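PDB 5K87: 2-methyl-aconitate isomerase from Shewanella oneidensis, which isomerises 2-methyl-trans-aconitate to 2-methyl-cis-aconitate in the 2-methylcitrate cycle, through which the bacterium degrades propionate. Local coordinates for residues 358-370 against 376-388. The protein carries 1 engineered substitution. Residues are numbered along the deposited sequence; the frame is centred on the assembly and turned at random.
Sequences PSGTLRVGAQAVQ and TVIKAIMSRSARV
Bends at chi2 (-85°) and chi3 (80°) fold the Arg384 side chain back toward Leu362, whose CG stands anti to its own backbone N (chi1 -166°). Leu362 CD1 thereby comes to rest over one face of the guanidinium, 3.6 Å from Arg384 NH1, and the two side chains cross at about a right angle. The guanidinium is further fixed by the bond from Arg384 NE to Ser383 O, 2.9 Å long and in the guanidinium plane, while NH2 reaches the substrate-binding Asn111. Here the strands have begun to part: a water bridges Arg363 O and Ser383 N. Beyond it Gly365 and Ile381 form an antiparallel hydrogen-bonded pair, with Ile381 N 2.7 Å from Gly365 O. Between Ala366 and Ala368 the register slips by one residue in a beta bulge in which Ile378 and Lys379 together face Gln367, whose N bonds to Lys379 O and whose O accepts from Ile378 N. The extended Gln367 side chain lies across Ile378, its NE2 3.3 Å from Ile378 CD1; that methyl also meets Val369 CG1. At the far end Val369 O accepts from both Thr376 N and Thr376 OG1, each 2.9 Å away and approaching from opposite faces of the carbonyl plane. Ala366, Ala368, Val377 and Ala380 lie on the face opposite Ile381, Val369 and Thr376, and helix 324-334 covers Val377 and Ala380. Strands 360-371 and 374-391 thus make a bulged, antiparallel beta hairpin that diverges beside the substrate site, joining strand 352-357 to strand 179-184 in this member of the diaminopimelate epimerase-like clan.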
loop_
_atom_site.group_PDB
_atom_site.type_symbol
_atom_site.label_atom_id
_atom_site.label_comp_id
_atom_site.label_asym_id
_atom_site.label_seq_id
_atom_site.Cartn_x
_atom_site.Cartn_y
_atom_site.Cartn_z
ATOM N N PRO A 358 5.550 13.851 11.461
ATOM C CA PRO A 358 4.840 12.789 12.187
ATOM C C PRO A 358 5.650 11.531 12.482
ATOM O O PRO A 358 5.363 10.870 13.475
ATOM C CB PRO A 358 3.653 12.488 11.268
ATOM C CG PRO A 358 3.362 13.809 10.654
ATOM C CD PRO A 358 4.733 14.367 10.349
ATOM N N SER A 359 6.648 11.218 11.664
ATOM C CA SER A 359 7.418 9.989 11.857
ATOM C C SER A 359 8.719 10.169 12.641
ATOM O O SER A 359 9.448 9.195 12.836
ATOM C CB SER A 359 7.734 9.334 10.504
ATOM O OG SER A 359 6.568 8.774 9.925
ATOM N N GLY A 360 9.011 11.390 13.085
ATOM C CA GLY A 360 10.270 11.656 13.764
ATOM C C GLY A 360 10.889 12.945 13.277
ATOM O O GLY A 360 10.193 13.949 13.116
ATOM N N THR A 361 12.191 12.937 13.035
ATOM C CA THR A 361 12.868 14.187 12.708
ATOM C C THR A 361 13.634 14.093 11.395
ATOM O O THR A 361 13.912 13.001 10.903
ATOM C CB THR A 361 13.826 14.640 13.830
ATOM O OG1 THR A 361 14.996 13.819 13.820
ATOM C CG2 THR A 361 13.155 14.542 15.188
ATOM N N LEU A 362 13.957 15.252 10.830
ATOM C CA LEU A 362 14.725 15.333 9.595
ATOM C C LEU A 362 15.563 16.600 9.664
ATOM O O LEU A 362 15.038 17.681 9.938
ATOM C CB LEU A 362 13.777 15.373 8.386
ATOM C CG LEU A 362 14.309 15.141 6.969
ATOM C CD1 LEU A 362 13.146 14.769 6.055
ATOM C CD2 LEU A 362 15.054 16.340 6.407
ATOM N N ARG A 363 16.864 16.465 9.434
ATOM C CA ARG A 363 17.774 17.608 9.403
ATOM C C ARG A 363 18.037 18.025 7.961
ATOM O O ARG A 363 18.408 17.202 7.112
ATOM C CB ARG A 363 19.105 17.259 10.072
ATOM C CG ARG A 363 20.067 18.429 10.144
ATOM C CD ARG A 363 21.418 18.003 10.698
ATOM N NE ARG A 363 22.288 19.144 10.978
ATOM C CZ ARG A 363 23.083 19.717 10.079
ATOM N NH1 ARG A 363 23.843 20.749 10.426
ATOM N NH2 ARG A 363 23.119 19.263 8.833
ATOM N N VAL A 364 17.851 19.306 7.684
ATOM C CA VAL A 364 18.115 19.863 6.370
ATOM C C VAL A 364 18.962 21.116 6.547
ATOM O O VAL A 364 18.702 21.933 7.436
ATOM C CB VAL A 364 16.798 20.170 5.604
ATOM C CG1 VAL A 364 15.845 21.036 6.446
ATOM C CG2 VAL A 364 17.095 20.816 4.267
ATOM N N GLY A 365 19.998 21.247 5.734
ATOM C CA GLY A 365 20.835 22.434 5.774
ATOM C C GLY A 365 20.621 23.255 4.524
ATOM O O GLY A 365 20.505 22.701 3.440
ATOM N N ALA A 366 20.549 24.574 4.662
ATOM C CA ALA A 366 20.441 25.448 3.499
ATOM C C ALA A 366 21.382 26.622 3.662
ATOM O O ALA A 366 21.370 27.307 4.691
ATOM C CB ALA A 366 19.023 25.933 3.306
ATOM N N GLN A 367 22.195 26.842 2.636
ATOM C CA GLN A 367 23.241 27.856 2.665
ATOM C C GLN A 367 22.755 29.161 2.034
ATOM O O GLN A 367 22.733 29.294 0.807
ATOM C CB GLN A 367 24.471 27.327 1.931
ATOM C CG GLN A 367 25.667 28.260 1.919
ATOM C CD GLN A 367 26.821 27.701 1.106
ATOM O OE1 GLN A 367 26.738 26.598 0.561
ATOM N NE2 GLN A 367 27.908 28.461 1.022
ATOM N N ALA A 368 22.348 30.106 2.880
ATOM C CA ALA A 368 21.878 31.415 2.427
ATOM C C ALA A 368 22.958 32.468 2.601
ATOM O O ALA A 368 23.508 32.632 3.691
ATOM C CB ALA A 368 20.632 31.830 3.180
ATOM N N VAL A 369 23.259 33.173 1.518
ATOM C CA VAL A 369 24.260 34.228 1.551
ATOM C C VAL A 369 23.686 35.463 0.877
ATOM O O VAL A 369 22.912 35.372 -0.075
ATOM C CB VAL A 369 25.594 33.805 0.870
ATOM C CG1 VAL A 369 26.027 32.422 1.332
ATOM C CG2 VAL A 369 25.491 33.850 -0.640
ATOM N N GLN A 370 24.054 36.628 1.391
ATOM C CA GLN A 370 23.618 37.872 0.788
ATOM C C GLN A 370 24.466 38.171 -0.431
ATOM O O GLN A 370 25.664 37.922 -0.438
ATOM C CB GLN A 370 23.722 39.014 1.797
ATOM C CG GLN A 370 22.650 38.977 2.875
ATOM C CD GLN A 370 21.522 39.944 2.598
ATOM O OE1 GLN A 370 21.752 41.137 2.390
ATOM N NE2 GLN A 370 20.295 39.441 2.587
ATOM N N THR A 376 20.480 34.865 -1.486
ATOM C CA THR A 376 20.604 33.778 -2.437
ATOM C C THR A 376 20.809 32.502 -1.634
ATOM O O THR A 376 21.456 32.512 -0.581
ATOM C CB THR A 376 21.802 33.967 -3.366
ATOM O OG1 THR A 376 23.007 33.902 -2.599
ATOM C CG2 THR A 376 21.724 35.311 -4.077
ATOM N N VAL A 377 20.242 31.403 -2.116
ATOM C CA VAL A 377 20.468 30.112 -1.486
ATOM C C VAL A 377 21.239 29.213 -2.435
ATOM O O VAL A 377 20.750 28.827 -3.495
ATOM C CB VAL A 377 19.166 29.444 -1.026
ATOM C CG1 VAL A 377 19.463 28.073 -0.437
ATOM C CG2 VAL A 377 18.473 30.320 0.005
ATOM N N ILE A 378 22.465 28.906 -2.051
ATOM C CA ILE A 378 23.380 28.172 -2.903
ATOM C C ILE A 378 22.955 26.713 -3.072
ATOM O O ILE A 378 23.013 26.160 -4.174
ATOM C CB ILE A 378 24.803 28.247 -2.324
ATOM C CG1 ILE A 378 25.296 29.698 -2.341
ATOM C CG2 ILE A 378 25.751 27.344 -3.096
ATOM C CD1 ILE A 378 26.645 29.900 -1.695
ATOM N N LYS A 379 22.538 26.101 -1.972
ATOM C CA LYS A 379 22.145 24.701 -1.988
ATOM C C LYS A 379 21.415 24.360 -0.707
ATOM O O LYS A 379 21.545 25.056 0.312
ATOM C CB LYS A 379 23.362 23.786 -2.144
ATOM C CG LYS A 379 24.314 23.835 -0.965
ATOM C CD LYS A 379 25.343 22.707 -1.012
ATOM C CE LYS A 379 26.379 22.927 -2.097
ATOM N NZ LYS A 379 27.450 21.884 -2.057
ATOM N N ALA A 380 20.629 23.293 -0.776
ATOM C CA ALA A 380 20.039 22.677 0.401
ATOM C C ALA A 380 20.467 21.220 0.426
ATOM O O ALA A 380 20.523 20.562 -0.618
ATOM C CB ALA A 380 18.536 22.787 0.366
ATOM N N ILE A 381 20.786 20.713 1.608
ATOM C CA ILE A 381 21.327 19.364 1.720
ATOM C C ILE A 381 20.590 18.547 2.764
ATOM O O ILE A 381 20.074 19.083 3.752
ATOM C CB ILE A 381 22.828 19.387 2.070
ATOM C CG1 ILE A 381 23.045 19.877 3.495
ATOM C CG2 ILE A 381 23.600 20.264 1.091
ATOM C CD1 ILE A 381 24.464 19.707 3.982
ATOM N N MET A 382 20.505 17.242 2.522
ATOM C CA MET A 382 19.972 16.320 3.508
ATOM C C MET A 382 20.502 14.933 3.172
ATOM O O MET A 382 21.030 14.709 2.087
ATOM C CB MET A 382 18.442 16.332 3.489
ATOM C CG MET A 382 17.856 15.764 2.210
ATOM S SD MET A 382 16.059 15.860 2.076
ATOM C CE MET A 382 15.862 17.606 1.767
ATOM N N SER A 383 20.359 14.010 4.107
ATOM C CA SER A 383 20.719 12.625 3.859
ATOM C C SER A 383 19.479 11.762 3.768
ATOM O O SER A 383 18.526 11.932 4.535
ATOM C CB SER A 383 21.630 12.109 4.960
ATOM O OG SER A 383 22.891 12.750 4.874
ATOM N N ARG A 384 19.504 10.835 2.818
ATOM C CA ARG A 384 18.448 9.848 2.665
ATOM C C ARG A 384 19.129 8.482 2.523
ATOM O O ARG A 384 20.278 8.316 2.948
ATOM C CB ARG A 384 17.563 10.218 1.462
ATOM C CG ARG A 384 16.891 11.605 1.552
ATOM C CD ARG A 384 15.565 11.602 2.325
ATOM N NE ARG A 384 15.726 11.609 3.776
ATOM C CZ ARG A 384 14.710 11.560 4.628
ATOM N NH1 ARG A 384 14.927 11.599 5.932
ATOM N NH2 ARG A 384 13.466 11.451 4.175
ATOM N N SER A 385 18.414 7.502 1.981
ATOM C CA SER A 385 18.955 6.177 1.683
ATOM C C SER A 385 18.024 5.594 0.639
ATOM O O SER A 385 16.947 6.156 0.385
ATOM C CB SER A 385 18.990 5.292 2.928
ATOM O OG SER A 385 17.681 4.953 3.377
ATOM N N ALA A 386 18.426 4.482 0.026
ATOM C CA ALA A 386 17.605 3.843 -0.994
ATOM C C ALA A 386 17.932 2.380 -1.109
ATOM O O ALA A 386 19.041 1.954 -0.789
ATOM C CB ALA A 386 17.835 4.505 -2.336
ATOM N N ARG A 387 16.981 1.601 -1.602
ATOM C CA ARG A 387 17.258 0.211 -1.920
ATOM C C ARG A 387 16.262 -0.329 -2.925
ATOM O O ARG A 387 15.095 0.086 -2.966
ATOM C CB ARG A 387 17.300 -0.665 -0.663
ATOM C CG ARG A 387 16.061 -0.590 0.189
ATOM C CD ARG A 387 16.127 -1.489 1.433
ATOM N NE ARG A 387 15.981 -2.891 1.072
ATOM C CZ ARG A 387 14.888 -3.642 1.227
ATOM N NH1 ARG A 387 14.940 -4.882 0.804
ATOM N NH2 ARG A 387 13.777 -3.195 1.797
ATOM N N VAL A 388 16.729 -1.270 -3.726
ATOM C CA VAL A 388 15.866 -2.026 -4.594
ATOM C C VAL A 388 15.026 -3.006 -3.785
ATOM O O VAL A 388 15.551 -3.767 -2.950
ATOM C CB VAL A 388 16.701 -2.789 -5.616
ATOM C CG1 VAL A 388 15.822 -3.740 -6.430
ATOM C CG2 VAL A 388 17.437 -1.817 -6.515
HETATM O O HOH W 1 19.673 14.883 6.721
#